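Local coordinates for protein glycerol-3-phosphate dehydrogenase [NAD(+)] (Dunaliella salina, PDB 6IUY) that probably interconverts dihydroxyacetone phosphate and sn-glycerol 3-phosphate with NAD(H), and carries a haloacid dehalogenase-like phosphatase domain enabling direct conversion to glycerol, at residues A[355-358]-A[359-363]. Sequence-based numbering, arbitrary orientation.
Sequences FMHG and ICKQL. With NAD (nicotinamide-adenine-dinucleotide), chain C.
Phe355 and Ile359 meet one turn apart at the start of a helix, where the terminal methyl CD1 of Ile359 packs 4.0 Å from CB of Phe355. The isoleucine's CG1 branch lies anti to its carbonyl carbon (chi1 -70°), which carries CD1 back toward the preceding turn. His357 and Lys361 make a van der Waals contact: the lysine's CG and CD lie above the NE2 rim of the imidazole, CG 4.2 Å above the ring plane and CD 3.8 Å from NE2 of His357. A long aliphatic stem suits this more exposed side, since it can follow the ring and still carry its ammonium beyond it.

Backbone bonds of the i to i+4 kind tie the turns together. Ile359 N donates to Phe355 O at 3.1 Å; Cys360 N, Lys361 N and Gln362 N donate in the same way to Met356 O, His357 O and Gly358 O, the last at 3.0 Å.

The phenyl ring of Phe355 lies flat against the adenine of NAD, whose C6A stands 3.2 Å above the ring plane, over its centre. A flat, apolar residue suits a flat base, and an alanine here would probably leave that adenine face without the ring that covers it and the base freer to shift.

This helix, 356-366, is the crossover between parallel strands 346-349 and 374-377 in the Rossmann-type NAD-binding domain. Buried Met356 and Leu363 touch Phe349 on the first of these strands, Ile359 and Leu363 pack on Leu337 of helix 337-342, and His357 and Cys360 rest on Ile399 of helix 392-400.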
loop_
_atom_site.group_PDB
_atom_site.type_symbol
_atom_site.label_atom_id
_atom_site.label_comp_id
_atom_site.label_asym_id
_atom_site.label_seq_id
_atom_site.Cartn_x
_atom_site.Cartn_y
_atom_site.Cartn_z
ATOM N N PHE A 355 -19.245 2.837 23.146
ATOM C CA PHE A 355 -19.257 3.326 24.523
ATOM C C PHE A 355 -18.462 4.612 24.668
ATOM O O PHE A 355 -18.521 5.272 25.718
ATOM C CB PHE A 355 -18.697 2.259 25.478
ATOM C CG PHE A 355 -19.478 0.993 25.466
ATOM C CD1 PHE A 355 -20.861 1.019 25.621
ATOM C CD2 PHE A 355 -18.856 -0.209 25.242
ATOM C CE1 PHE A 355 -21.596 -0.141 25.579
ATOM C CE2 PHE A 355 -19.586 -1.385 25.193
ATOM C CZ PHE A 355 -20.963 -1.351 25.366
ATOM N N MET A 356 -17.718 4.967 23.621
ATOM C CA MET A 356 -16.666 5.972 23.763
ATOM C C MET A 356 -17.224 7.357 23.948
ATOM O O MET A 356 -16.661 8.151 24.705
ATOM C CB MET A 356 -15.728 5.963 22.564
ATOM C CG MET A 356 -14.541 5.047 22.790
ATOM S SD MET A 356 -13.488 5.651 24.121
ATOM C CE MET A 356 -12.593 4.183 24.442
ATOM N N HIS A 357 -18.325 7.646 23.262
ATOM C CA HIS A 357 -18.925 8.967 23.363
ATOM C C HIS A 357 -19.367 9.244 24.811
ATOM O O HIS A 357 -19.065 10.298 25.371
ATOM C CB HIS A 357 -20.106 9.092 22.404
ATOM C CG HIS A 357 -20.714 10.463 22.370
ATOM N ND1 HIS A 357 -20.018 11.572 21.961
ATOM C CD2 HIS A 357 -21.961 10.888 22.685
ATOM C CE1 HIS A 357 -20.807 12.636 22.027
ATOM N NE2 HIS A 357 -21.986 12.246 22.459
ATOM N N GLY A 358 -20.057 8.282 25.415
ATOM C CA GLY A 358 -20.516 8.409 26.791
ATOM C C GLY A 358 -19.360 8.527 27.767
ATOM O O GLY A 358 -19.424 9.304 28.724
ATOM N N ILE A 359 -18.293 7.772 27.520
ATOM C CA ILE A 359 -17.108 7.816 28.366
ATOM C C ILE A 359 -16.450 9.200 28.307
ATOM O O ILE A 359 -16.090 9.758 29.346
ATOM C CB ILE A 359 -16.102 6.731 27.964
ATOM C CG1 ILE A 359 -16.644 5.355 28.340
ATOM C CG2 ILE A 359 -14.785 6.933 28.648
ATOM C CD1 ILE A 359 -15.922 4.220 27.656
ATOM N N CYS A 360 -16.329 9.778 27.113
ATOM C CA CYS A 360 -15.735 11.109 26.988
ATOM C C CYS A 360 -16.632 12.164 27.655
ATOM O O CYS A 360 -16.134 13.055 28.344
ATOM C CB CYS A 360 -15.475 11.475 25.514
ATOM S SG CYS A 360 -14.110 10.530 24.693
ATOM N N LYS A 361 -17.947 12.068 27.457
ATOM C CA LYS A 361 -18.873 12.992 28.102
ATOM C C LYS A 361 -18.763 12.952 29.640
ATOM O O LYS A 361 -18.834 13.987 30.283
ATOM C CB LYS A 361 -20.319 12.698 27.690
ATOM C CG LYS A 361 -20.778 13.349 26.387
ATOM C CD LYS A 361 -22.289 13.107 26.175
ATOM C CE LYS A 361 -22.658 11.630 26.428
ATOM N NZ LYS A 361 -24.114 11.299 26.313
ATOM N N GLN A 362 -18.612 11.762 30.222
ATOM C CA GLN A 362 -18.441 11.617 31.667
ATOM C C GLN A 362 -17.168 12.293 32.135
ATOM O O GLN A 362 -17.182 12.998 33.127
ATOM C CB GLN A 362 -18.391 10.150 32.101
ATOM C CG GLN A 362 -19.712 9.395 32.067
ATOM C CD GLN A 362 -19.557 7.939 32.516
ATOM O OE1 GLN A 362 -18.960 7.649 33.563
ATOM N NE2 GLN A 362 -20.093 7.017 31.718
ATOM N N LEU A 363 -16.059 12.046 31.437
ATOM C CA LEU A 363 -14.779 12.641 31.812
ATOM C C LEU A 363 -14.753 14.168 31.673
ATOM O O LEU A 363 -14.052 14.843 32.433
ATOM C CB LEU A 363 -13.647 12.041 30.975
ATOM C CG LEU A 363 -13.331 10.566 31.214
ATOM C CD1 LEU A 363 -12.315 10.088 30.198
ATOM C CD2 LEU A 363 -12.826 10.327 32.636
HETATM P PA NAD C . -13.887 -6.397 23.786
HETATM O O1A NAD C . -13.129 -7.495 24.410
HETATM O O2A NAD C . -14.327 -6.671 22.354
HETATM O O5B NAD C . -15.241 -6.079 24.634
HETATM C C5B NAD C . -15.318 -6.418 26.026
HETATM C C4B NAD C . -15.431 -5.126 26.875
HETATM O O4B NAD C . -16.580 -4.548 26.649
HETATM C C3B NAD C . -15.469 -5.496 28.360
HETATM O O3B NAD C . -14.299 -5.247 28.992
HETATM C C2B NAD C . -16.586 -4.609 28.944
HETATM O O2B NAD C . -16.084 -3.984 30.207
HETATM C C1B NAD C . -16.815 -3.745 28.015
HETATM N N9A NAD C . -18.138 -3.293 28.113
HETATM C C8A NAD C . -19.286 -4.004 28.030
HETATM N N7A NAD C . -20.310 -3.136 28.187
HETATM C C5A NAD C . -19.801 -1.891 28.388
HETATM C C6A NAD C . -20.389 -0.661 28.619
HETATM N N6A NAD C . -21.783 -0.390 28.713
HETATM N N1A NAD C . -19.627 0.431 28.767
HETATM C C2A NAD C . -18.270 0.314 28.703
HETATM N N3A NAD C . -17.689 -0.888 28.491
HETATM C C4A NAD C . -18.460 -1.987 28.333
HETATM O O3 NAD C . -12.958 -5.088 23.818
HETATM P PN NAD C . -11.505 -4.911 23.164
HETATM O O1N NAD C . -10.982 -6.233 22.630
HETATM O O2N NAD C . -10.525 -4.356 24.173
HETATM O O5D NAD C . -11.676 -3.953 21.922
HETATM C C5D NAD C . -11.972 -2.579 22.090
HETATM C C4D NAD C . -11.446 -1.845 20.848
HETATM O O4D NAD C . -10.286 -2.351 20.472
HETATM C C3D NAD C . -12.405 -2.086 19.699
HETATM O O3D NAD C . -12.658 -0.913 19.093
HETATM C C2D NAD C . -11.650 -3.046 18.738
HETATM O O2D NAD C . -12.189 -2.821 17.371
HETATM C C1D NAD C . -10.400 -2.711 18.894
HETATM N N1N NAD C . -9.434 -3.752 18.604
HETATM C C2N NAD C . -9.605 -5.057 19.017
HETATM C C3N NAD C . -8.644 -6.021 18.716
HETATM C C7N NAD C . -8.887 -7.476 19.173
HETATM O O7N NAD C . -8.233 -8.386 18.701
HETATM N N7N NAD C . -9.890 -7.724 20.179
HETATM C C4N NAD C . -7.507 -5.694 18.009
HETATM C C5N NAD C . -7.314 -4.381 17.618
HETATM C C6N NAD C . -8.279 -3.422 17.930
#